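Side-chain contacts in BRAMP domain protein (Streptomyces davawensis, PDB 5MLD), which replaces the C-8 methyl group of riboflavin-5'-phosphate by an amino group, using glutamate as the amino donor, on the way to the antibiotic roseoflavin: residues A[25-30]-A[187-192]; A[30-35]-A[84-89]; A[130-135]-A[172-177]. One frame throughout, in Å; residues are numbered along the deposited sequence.

Interaction 1: A[25-30]-A[187-192]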
loop_
_atom_site.group_PDB
_atom_site.type_symbol
_atom_site.label_atom_id
_atom_site.label_comp_id
_atom_site.label_asym_id
_atom_site.label_seq_id
_atom_site.Cartn_x
_atom_site.Cartn_y
_atom_site.Cartn_z
ATOM N N ILE A 25 -19.119 14.209 5.400
ATOM C CA ILE A 25 -20.451 13.621 5.246
ATOM C C ILE A 25 -21.503 14.718 5.169
ATOM O O ILE A 25 -22.418 14.674 4.330
ATOM C CB ILE A 25 -20.739 12.644 6.399
ATOM C CG1 ILE A 25 -19.684 11.529 6.457
ATOM C CG2 ILE A 25 -22.161 12.077 6.306
ATOM C CD1 ILE A 25 -19.932 10.515 7.569
ATOM N N ASP A 26 -21.373 15.729 6.028
ATOM C CA ASP A 26 -22.351 16.812 6.042
ATOM C C ASP A 26 -22.383 17.579 4.721
ATOM O O ASP A 26 -23.427 18.143 4.374
ATOM C CB ASP A 26 -22.068 17.750 7.219
ATOM C CG ASP A 26 -22.409 17.111 8.570
ATOM O OD1 ASP A 26 -23.228 16.154 8.609
ATOM O OD2 ASP A 26 -21.872 17.573 9.599
ATOM N N LYS A 27 -21.269 17.629 3.984
ATOM C CA LYS A 27 -21.297 18.223 2.643
ATOM C C LYS A 27 -21.947 17.292 1.621
ATOM O O LYS A 27 -22.680 17.751 0.728
ATOM C CB LYS A 27 -19.885 18.559 2.155
ATOM C CG LYS A 27 -19.053 19.504 3.025
ATOM C CD LYS A 27 -19.491 20.927 2.841
ATOM C CE LYS A 27 -18.372 21.887 3.236
ATOM N NZ LYS A 27 -18.900 23.244 3.398
ATOM N N ALA A 28 -21.661 15.990 1.715
ATOM C CA ALA A 28 -22.123 15.042 0.703
ATOM C C ALA A 28 -23.633 14.825 0.766
ATOM O O ALA A 28 -24.278 14.614 -0.270
ATOM C CB ALA A 28 -21.405 13.711 0.877
ATOM N N VAL A 29 -24.208 14.812 1.969
ATOM C CA VAL A 29 -25.624 14.448 2.103
ATOM C C VAL A 29 -26.535 15.369 1.293
ATOM O O VAL A 29 -27.338 14.856 0.492
ATOM C CB VAL A 29 -26.014 14.376 3.591
ATOM C CG1 VAL A 29 -27.541 14.368 3.758
ATOM C CG2 VAL A 29 -25.345 13.154 4.264
ATOM N N PRO A 30 -26.483 16.703 1.438
ATOM C CA PRO A 30 -27.403 17.534 0.631
ATOM C C PRO A 30 -27.142 17.431 -0.857
ATOM O O PRO A 30 -28.081 17.594 -1.647
ATOM C CB PRO A 30 -27.168 18.963 1.142
ATOM C CG PRO A 30 -25.841 18.919 1.804
ATOM C CD PRO A 30 -25.692 17.530 2.362
ATOM N N LYS A 187 -14.305 20.493 -3.843
ATOM C CA LYS A 187 -14.533 20.138 -5.240
ATOM C C LYS A 187 -14.487 18.624 -5.427
ATOM O O LYS A 187 -15.296 18.074 -6.179
ATOM C CB LYS A 187 -13.545 20.870 -6.158
ATOM C CG LYS A 187 -12.328 20.113 -6.659
ATOM C CD LYS A 187 -11.466 21.036 -7.532
ATOM C CE LYS A 187 -10.089 20.463 -7.807
ATOM N NZ LYS A 187 -9.197 21.486 -8.437
ATOM N N LEU A 188 -13.607 17.914 -4.696
ATOM C CA LEU A 188 -13.605 16.454 -4.804
ATOM C C LEU A 188 -14.928 15.843 -4.329
ATOM O O LEU A 188 -15.420 14.877 -4.925
ATOM C CB LEU A 188 -12.435 15.854 -4.017
ATOM C CG LEU A 188 -11.038 16.138 -4.594
ATOM C CD1 LEU A 188 -10.018 15.256 -3.896
ATOM C CD2 LEU A 188 -10.959 15.926 -6.110
ATOM N N ILE A 189 -15.490 16.343 -3.227
ATOM C CA ILE A 189 -16.769 15.805 -2.759
ATOM C C ILE A 189 -17.823 15.942 -3.851
ATOM O O ILE A 189 -18.590 15.005 -4.126
ATOM C CB ILE A 189 -17.204 16.499 -1.454
ATOM C CG1 ILE A 189 -16.281 16.086 -0.300
ATOM C CG2 ILE A 189 -18.632 16.123 -1.100
ATOM C CD1 ILE A 189 -16.557 16.853 0.995
ATOM N N ARG A 190 -17.842 17.092 -4.521
ATOM C CA ARG A 190 -18.830 17.322 -5.580
ATOM C C ARG A 190 -18.620 16.388 -6.770
ATOM O O ARG A 190 -19.600 15.850 -7.313
ATOM C CB ARG A 190 -18.797 18.781 -6.024
ATOM C CG ARG A 190 -19.373 19.743 -4.962
ATOM C CD ARG A 190 -19.260 21.226 -5.375
ATOM N NE ARG A 190 -19.944 22.105 -4.424
ATOM C CZ ARG A 190 -21.248 22.380 -4.445
ATOM N NH1 ARG A 190 -22.031 21.864 -5.391
ATOM N NH2 ARG A 190 -21.771 23.194 -3.530
ATOM N N PHE A 191 -17.364 16.189 -7.191
ATOM C CA PHE A 191 -17.051 15.198 -8.223
ATOM C C PHE A 191 -17.618 13.839 -7.834
ATOM O O PHE A 191 -18.292 13.164 -8.624
ATOM C CB PHE A 191 -15.527 15.050 -8.408
ATOM C CG PHE A 191 -14.811 16.243 -9.012
ATOM C CD1 PHE A 191 -15.478 17.393 -9.402
ATOM C CD2 PHE A 191 -13.434 16.180 -9.197
ATOM C CE1 PHE A 191 -14.788 18.455 -9.950
ATOM C CE2 PHE A 191 -12.727 17.235 -9.750
ATOM C CZ PHE A 191 -13.403 18.378 -10.128
ATOM N N MET A 192 -17.318 13.412 -6.608
ATOM C CA MET A 192 -17.681 12.072 -6.179
ATOM C C MET A 192 -19.187 11.881 -6.190
ATOM O O MET A 192 -19.680 10.849 -6.654
ATOM C CB MET A 192 -17.110 11.807 -4.788
ATOM C CG MET A 192 -17.293 10.400 -4.288
ATOM S SD MET A 192 -18.878 10.120 -3.477
ATOM C CE MET A 192 -18.942 11.447 -2.280
#
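Ile189 of helix 183-205 presses its two branches onto neighbouring residues of helix 20-34, one on Ala28 and the other on Lys27. The helices come close here, with the CA atoms of Ala28 and Ile189 6.4 Å apart, a spacing made possible by the small side chain of the alanine. From Ile189 CA the bond to CB points at the other helix, and the branching at CB then divides the work. CG2, set opposite the backbone N, reaches the main chain of helix 20-34: it lies 4.1 Å from Ala28 CA and 4.2 Å from Ala28 CB, so a single methyl spans backbone and side chain at once. The other branch leaves beside the backbone N (chi1 -70°) and is extended at chi2 (174°). Its CG1 packs on Leu130 of strand 125-132, and the terminal CD1 meets Lys27, with Ile189 CD1 3.9 Å from Lys27 CB and 4.2 Å from Lys27 CG.

The lysine offers only the root of its chain. Its side chain runs at about a right angle to that of Ile189 and bends at chi2 (-77°), leading the ammonium end away to a hydrogen bond with the carbonyl oxygen of Asp180. A lysine therefore suits this border position: its methylenes serve as apolar surface while its ammonium group finds a hydrogen-bond partner elsewhere. Beside it, Leu24 and Leu31 of helix 20-34 also pack on Ile189, whereas Arg190 turns to a salt bridge with Glu222 of the second subunit. Joining two helices on one face of the flavodoxin-like sheet, the contact has no hydrogen bond or ion pair across it; its hold rests on van der Waals fit and on the burial of aliphatic carbon, and so depends on shape.

Interaction 2: A[30-35]-A[84-89]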
loop_
_atom_site.group_PDB
_atom_site.type_symbol
_atom_site.label_atom_id
_atom_site.label_comp_id
_atom_site.label_asym_id
_atom_site.label_seq_id
_atom_site.Cartn_x
_atom_site.Cartn_y
_atom_site.Cartn_z
ATOM N N PRO A 30 -26.483 16.703 1.438
ATOM C CA PRO A 30 -27.403 17.534 0.631
ATOM C C PRO A 30 -27.142 17.431 -0.857
ATOM O O PRO A 30 -28.081 17.594 -1.647
ATOM C CB PRO A 30 -27.168 18.963 1.142
ATOM C CG PRO A 30 -25.841 18.919 1.804
ATOM C CD PRO A 30 -25.692 17.530 2.362
ATOM N N LEU A 31 -25.901 17.158 -1.268
ATOM C CA LEU A 31 -25.634 16.980 -2.691
ATOM C C LEU A 31 -26.307 15.717 -3.225
ATOM O O LEU A 31 -26.895 15.736 -4.315
ATOM C CB LEU A 31 -24.130 16.942 -2.956
ATOM C CG LEU A 31 -23.353 18.214 -2.630
ATOM C CD1 LEU A 31 -21.868 17.915 -2.746
ATOM C CD2 LEU A 31 -23.755 19.374 -3.542
ATOM N N TYR A 32 -26.244 14.610 -2.476
ATOM C CA TYR A 32 -26.964 13.413 -2.911
ATOM C C TYR A 32 -28.463 13.670 -2.962
ATOM O O TYR A 32 -29.136 13.253 -3.913
ATOM C CB TYR A 32 -26.676 12.224 -1.993
ATOM C CG TYR A 32 -25.424 11.450 -2.331
ATOM C CD1 TYR A 32 -25.270 10.864 -3.574
ATOM C CD2 TYR A 32 -24.385 11.310 -1.402
ATOM C CE1 TYR A 32 -24.132 10.161 -3.897
ATOM C CE2 TYR A 32 -23.241 10.604 -1.712
ATOM C CZ TYR A 32 -23.119 10.025 -2.965
ATOM O OH TYR A 32 -21.990 9.334 -3.312
ATOM N N GLU A 33 -29.002 14.374 -1.957
ATOM C CA GLU A 33 -30.436 14.637 -1.939
ATOM C C GLU A 33 -30.860 15.484 -3.138
ATOM O O GLU A 33 -31.950 15.276 -3.689
ATOM C CB GLU A 33 -30.835 15.304 -0.618
ATOM C CG GLU A 33 -30.616 14.420 0.628
ATOM C CD GLU A 33 -31.520 13.173 0.707
ATOM O OE1 GLU A 33 -32.479 13.053 -0.084
ATOM O OE2 GLU A 33 -31.286 12.300 1.585
ATOM N N LYS A 34 -30.018 16.442 -3.556
ATOM C CA LYS A 34 -30.312 17.215 -4.767
ATOM C C LYS A 34 -30.316 16.334 -6.009
ATOM O O LYS A 34 -30.996 16.658 -6.993
ATOM C CB LYS A 34 -29.295 18.342 -4.976
ATOM C CG LYS A 34 -29.274 19.438 -3.926
ATOM C CD LYS A 34 -28.116 20.391 -4.187
ATOM C CE LYS A 34 -28.044 21.512 -3.145
ATOM N NZ LYS A 34 -29.274 22.372 -3.135
ATOM N N GLU A 35 -29.526 15.249 -6.004
ATOM C CA GLU A 35 -29.528 14.258 -7.079
ATOM C C GLU A 35 -30.757 13.357 -7.051
ATOM O O GLU A 35 -30.895 12.495 -7.932
ATOM C CB GLU A 35 -28.272 13.375 -7.009
ATOM C CG GLU A 35 -26.973 14.067 -7.394
ATOM C CD GLU A 35 -26.720 14.055 -8.904
ATOM O OE1 GLU A 35 -27.567 13.528 -9.666
ATOM O OE2 GLU A 35 -25.666 14.565 -9.329
ATOM N N ILE A 84 -25.780 2.885 -3.537
ATOM C CA ILE A 84 -24.463 3.492 -3.390
ATOM C C ILE A 84 -23.999 3.232 -1.960
ATOM O O ILE A 84 -24.767 3.427 -1.013
ATOM C CB ILE A 84 -24.494 5.003 -3.684
ATOM C CG1 ILE A 84 -24.898 5.284 -5.140
ATOM C CG2 ILE A 84 -23.127 5.599 -3.426
ATOM C CD1 ILE A 84 -25.336 6.694 -5.367
ATOM N N LEU A 85 -22.756 2.768 -1.811
ATOM C CA LEU A 85 -22.119 2.605 -0.508
ATOM C C LEU A 85 -20.955 3.585 -0.434
ATOM O O LEU A 85 -20.032 3.515 -1.245
ATOM C CB LEU A 85 -21.626 1.169 -0.301
ATOM C CG LEU A 85 -20.898 0.986 1.043
ATOM C CD1 LEU A 85 -21.882 1.153 2.192
ATOM C CD2 LEU A 85 -20.215 -0.361 1.150
ATOM N N VAL A 86 -21.030 4.537 0.479
ATOM C CA VAL A 86 -19.929 5.460 0.711
ATOM C C VAL A 86 -19.323 5.096 2.048
ATOM O O VAL A 86 -19.975 5.261 3.089
ATOM C CB VAL A 86 -20.386 6.921 0.715
ATOM C CG1 VAL A 86 -19.187 7.827 1.019
ATOM C CG2 VAL A 86 -21.070 7.278 -0.615
ATOM N N ILE A 87 -18.076 4.634 2.041
ATOM C CA ILE A 87 -17.337 4.488 3.292
ATOM C C ILE A 87 -16.731 5.846 3.625
ATOM O O ILE A 87 -16.027 6.442 2.805
ATOM C CB ILE A 87 -16.248 3.411 3.191
ATOM C CG1 ILE A 87 -16.824 2.042 2.790
ATOM C CG2 ILE A 87 -15.468 3.347 4.517
ATOM C CD1 ILE A 87 -17.745 1.431 3.807
ATOM N N ALA A 88 -17.020 6.348 4.814
ATOM C CA ALA A 88 -16.512 7.651 5.231
ATOM C C ALA A 88 -15.605 7.377 6.422
ATOM O O ALA A 88 -16.083 7.230 7.551
ATOM C CB ALA A 88 -17.639 8.617 5.575
ATOM N N THR A 89 -14.304 7.317 6.170
ATOM C CA THR A 89 -13.438 6.798 7.206
ATOM C C THR A 89 -12.360 7.803 7.587
ATOM O O THR A 89 -11.750 8.439 6.719
ATOM C CB THR A 89 -12.783 5.470 6.768
ATOM O OG1 THR A 89 -12.002 4.953 7.852
ATOM C CG2 THR A 89 -11.899 5.644 5.515
#
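Tyr32, near the end of helix 20-34, sends its ring toward strand 84-92 and touches Ile84 and Val86, two residues whose side chains emerge from the same face of the strand. The alternation of a beta strand explains the pairing, since Leu85 between them points the other way. The nearest CA atoms, those of Tyr32 and Ile84, are 10.2 Å apart, and a long aromatic side chain is well suited to bridge such a gap between helix and sheet.

The apolar contacts of the ring are made with two methyls that lie on the same side of its plane. Tyr32 CE1 is 4.0 Å from Ile84 CD1, and Tyr32 CE2 is 4.1 Å from Val86 CG2. Both methyls approach obliquely. The valine and the tyrosine extend from opposite directions, and Val86 CG2 is brought forward by its place beside the backbone N, opposite the carbonyl carbon.

The hydroxyl has both apolar and polar neighbours. Tyr32 OH is 3.5 Å from Val86 CG2 and 3.9 Å from Ile84 CG2, so this polar atom sits against two methyl groups that can offer it no hydrogen bond. Its hydrogen-bond partner is OG1 of Thr196 on helix 183-205, whose Met192 also packs on the tyrosine, its sulfur against the hydroxyl end. Beta-branched Ile84 and Val86 suit an inner strand of the parallel flavodoxin-like sheet, where they further pack on Ala5 and Ile7 of strand 4-9. The chemistry thus implies a divided role for the tyrosine: its carbon surface joins the hydrophobic layer between helix and sheet, while the buried hydroxyl is satisfied by the threonine of a second helix.

Interaction 3: A[130-135]-A[172-177]. With 8DP (8-demethyl-8-aminoriboflavin-5'-phosphate), chain I.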
loop_
_atom_site.group_PDB
_atom_site.type_symbol
_atom_site.label_atom_id
_atom_site.label_comp_id
_atom_site.label_asym_id
_atom_site.label_seq_id
_atom_site.Cartn_x
_atom_site.Cartn_y
_atom_site.Cartn_z
ATOM N N LEU A 130 -15.214 8.777 1.334
ATOM C CA LEU A 130 -14.853 10.026 1.998
ATOM C C LEU A 130 -13.799 9.713 3.053
ATOM O O LEU A 130 -13.970 8.772 3.834
ATOM C CB LEU A 130 -16.071 10.684 2.651
ATOM C CG LEU A 130 -17.227 11.076 1.717
ATOM C CD1 LEU A 130 -18.397 11.546 2.531
ATOM C CD2 LEU A 130 -16.805 12.167 0.703
ATOM N N MET A 131 -12.702 10.477 3.078
ATOM C CA MET A 131 -11.629 10.177 4.024
ATOM C C MET A 131 -11.145 11.449 4.704
ATOM O O MET A 131 -11.136 12.532 4.107
ATOM C CB MET A 131 -10.438 9.485 3.344
ATOM C CG MET A 131 -10.706 8.081 2.854
ATOM S SD MET A 131 -9.386 7.556 1.761
ATOM C CE MET A 131 -9.639 8.573 0.319
ATOM N N CYS A 132 -10.710 11.307 5.954
ATOM C CA CYS A 132 -10.174 12.436 6.710
ATOM C C CYS A 132 -8.937 11.958 7.457
ATOM O O CYS A 132 -9.018 10.992 8.208
ATOM C CB CYS A 132 -11.208 12.977 7.703
ATOM S SG CYS A 132 -10.758 14.604 8.202
ATOM N N GLY A 133 -7.795 12.612 7.236
ATOM C CA GLY A 133 -6.607 12.329 8.011
ATOM C C GLY A 133 -5.978 13.636 8.457
ATOM O O GLY A 133 -6.284 14.701 7.923
ATOM N N ASN A 134 -5.073 13.546 9.431
ATOM C CA ASN A 134 -4.385 14.782 9.800
ATOM C C ASN A 134 -3.326 15.188 8.784
ATOM O O ASN A 134 -3.017 16.389 8.673
ATOM C CB ASN A 134 -3.745 14.649 11.194
ATOM C CG ASN A 134 -4.774 14.713 12.308
ATOM O OD1 ASN A 134 -5.978 14.874 12.053
ATOM N ND2 ASN A 134 -4.315 14.585 13.550
ATOM N N GLU A 135 -2.756 14.226 8.043
ATOM C CA GLU A 135 -1.636 14.556 7.169
ATOM C C GLU A 135 -1.441 13.639 5.966
ATOM O O GLU A 135 -0.939 14.107 4.947
ATOM C CB GLU A 135 -0.319 14.574 7.964
ATOM C CG GLU A 135 0.007 13.256 8.634
ATOM C CD GLU A 135 1.497 13.006 8.836
ATOM O OE1 GLU A 135 1.830 11.941 9.394
ATOM O OE2 GLU A 135 2.336 13.846 8.430
ATOM N N PRO A 172 -3.586 20.103 13.340
ATOM C CA PRO A 172 -4.874 19.536 13.760
ATOM C C PRO A 172 -5.712 18.983 12.600
ATOM O O PRO A 172 -5.243 18.969 11.459
ATOM C CB PRO A 172 -5.573 20.736 14.382
ATOM C CG PRO A 172 -5.063 21.892 13.549
ATOM C CD PRO A 172 -3.601 21.578 13.370
ATOM N N GLY A 173 -6.922 18.520 12.904
ATOM C CA GLY A 173 -7.792 17.913 11.919
ATOM C C GLY A 173 -8.668 18.891 11.160
ATOM O O GLY A 173 -8.478 20.109 11.192
ATOM N N TYR A 174 -9.673 18.317 10.496
ATOM C CA TYR A 174 -10.556 19.049 9.590
ATOM C C TYR A 174 -11.201 20.262 10.255
ATOM O O TYR A 174 -11.347 21.314 9.624
ATOM C CB TYR A 174 -11.617 18.075 9.106
ATOM C CG TYR A 174 -12.685 18.566 8.154
ATOM C CD1 TYR A 174 -12.523 18.441 6.772
ATOM C CD2 TYR A 174 -13.896 19.052 8.633
ATOM C CE1 TYR A 174 -13.528 18.845 5.893
ATOM C CE2 TYR A 174 -14.904 19.463 7.761
ATOM C CZ TYR A 174 -14.708 19.352 6.389
ATOM O OH TYR A 174 -15.713 19.746 5.508
ATOM N N ILE A 175 -11.586 20.139 11.528
ATOM C CA ILE A 175 -12.346 21.206 12.188
ATOM C C ILE A 175 -11.461 22.424 12.436
ATOM O O ILE A 175 -11.708 23.511 11.894
ATOM C CB ILE A 175 -12.995 20.692 13.484
ATOM C CG1 ILE A 175 -14.113 19.709 13.134
ATOM C CG2 ILE A 175 -13.554 21.856 14.312
ATOM C CD1 ILE A 175 -14.700 18.976 14.328
ATOM N N GLU A 176 -10.407 22.262 13.242
ATOM C CA GLU A 176 -9.502 23.384 13.478
ATOM C C GLU A 176 -8.783 23.819 12.216
ATOM O O GLU A 176 -8.410 24.994 12.093
ATOM C CB GLU A 176 -8.468 23.033 14.550
ATOM C CG GLU A 176 -8.913 23.371 15.946
ATOM C CD GLU A 176 -7.847 23.058 16.984
ATOM O OE1 GLU A 176 -6.799 22.491 16.608
ATOM O OE2 GLU A 176 -8.055 23.407 18.168
ATOM N N GLY A 177 -8.563 22.895 11.276
ATOM C CA GLY A 177 -7.891 23.195 10.036
ATOM C C GLY A 177 -8.762 23.857 8.991
ATOM O O GLY A 177 -8.282 24.171 7.898
HETATM C C4 8DP I . -6.788 10.925 12.139
HETATM C C5 8DP I . -5.369 11.229 12.635
HETATM C C8 8DP I . -5.143 8.095 15.515
HETATM N N3 8DP I . -3.110 7.624 11.917
HETATM C C2 8DP I . -9.004 12.204 12.477
HETATM N N2 8DP I . -5.830 8.196 16.778
HETATM N N1 8DP I . -4.549 9.967 12.401
HETATM C C6 8DP I . -4.523 8.976 13.327
HETATM O O6 8DP I . -7.582 11.752 14.286
HETATM N N4 8DP I . -3.903 10.776 10.290
HETATM C C12 8DP I . -3.774 7.802 13.089
HETATM C C13 8DP I . -3.883 9.798 11.230
HETATM C C14 8DP I . -3.166 8.618 10.988
HETATM C C15 8DP I . -2.497 8.500 9.763
HETATM C C16 8DP I . -3.259 10.620 9.151
HETATM C C1 8DP I . -10.279 11.978 13.297
HETATM C C3 8DP I . -7.984 11.224 13.057
HETATM C C7 8DP I . -5.193 9.137 14.567
HETATM C C9 8DP I . -4.389 6.916 15.246
HETATM O O1 8DP I . -14.005 11.337 12.410
HETATM P P1 8DP I . -12.787 11.403 13.357
HETATM O O2 8DP I . -12.960 12.613 14.340
HETATM O O3 8DP I . -12.604 10.106 14.134
HETATM O O4 8DP I . -11.471 11.698 12.468
HETATM O O5 8DP I . -9.300 12.015 11.138
HETATM O O7 8DP I . -7.021 10.436 11.018
HETATM C C10 8DP I . -4.319 5.790 16.255
HETATM C C11 8DP I . -3.730 6.782 14.050
HETATM O O8 8DP I . -1.775 7.350 9.448
HETATM N N5 8DP I . -2.565 9.500 8.875
HETATM O O9 8DP I . -3.276 11.621 8.147
HETATM O O HOH W 1 -2.987 18.950 9.846
HETATM O O HOH W 2 -8.729 15.042 10.782
#
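Cys132, at the end of strand 125-132, and Asn134, in the loop just after it, meet residues 172-177 beside the flavin. This is the usual location of the flavin site in a flavodoxin-like fold, at the carboxyl edge of the parallel sheet, and both residues belong to the FMN-binding set. Pro172, preceded by a cis peptide bond, comes first in 172-177; its carbonyl oxygen shares a water with that of Asn134, 2.8 Å from each. Pro172 also packs on Arg242 of the second subunit.

At Gly173 the backbone passes close to the asparagine, whose OD1 is 3.5 Å from Gly173 CA; having no side chain, the glycine leaves its CA accessible to this approach. With CG beside the backbone N (chi1 -75°), the end of the Asn134 side chain comes close to the loop. Asn134 ND2 is hydrogen-bonded to Thr170 O, which fixes the rotation of the amide, and the side-chain carbon CG also packs on the ribityl carbon C5 of the ligand.

Tyr174 follows, its CB 3.7 Å from Cys132 SG. The sulfur lies 5.3 Å from the centroid of the tyrosine ring, 57° off the ring normal, an oblique sulfur-aromatic contact that suits a small, polarisable thiol. The Tyr174 and Trp164 rings meet edge-to-face. A second water accepts a weak bond from Tyr174 N and donates to Asn134 OD1, while a further bond links it to the ribityl oxygen O5, so it couples the loop to the ligand.

At the end of 172-177, Gly177 N bonds back to Gly173 O. Residues 130-135 bind the flavin directly: Glu135 N donates to ligand O9 over 2.7 Å, with an N-H...acceptor angle of 166°.

Overall arrangement
Interactions 1 and 2 lie side by side, their centres about 7 Å apart, and share helix 20-34 and its Pro30; Tyr32 OH and Met192 SD meet where they join. Interaction 3 is about 15 Å from the centre of interaction 1 and 19 Å from that of interaction 2, at the flavin. Strands 84-92 and 125-132, neighbours in the sheet, connect interactions 2 and 3, and Leu130 packs against residues of both other contacts. Along the chain interaction 2 closes before interaction 3 opens, and interaction 1 spans both. One helical layer and its sheet thus run continuously from helix packing to the ligand site, with the second subunit touching interactions 1 and 3.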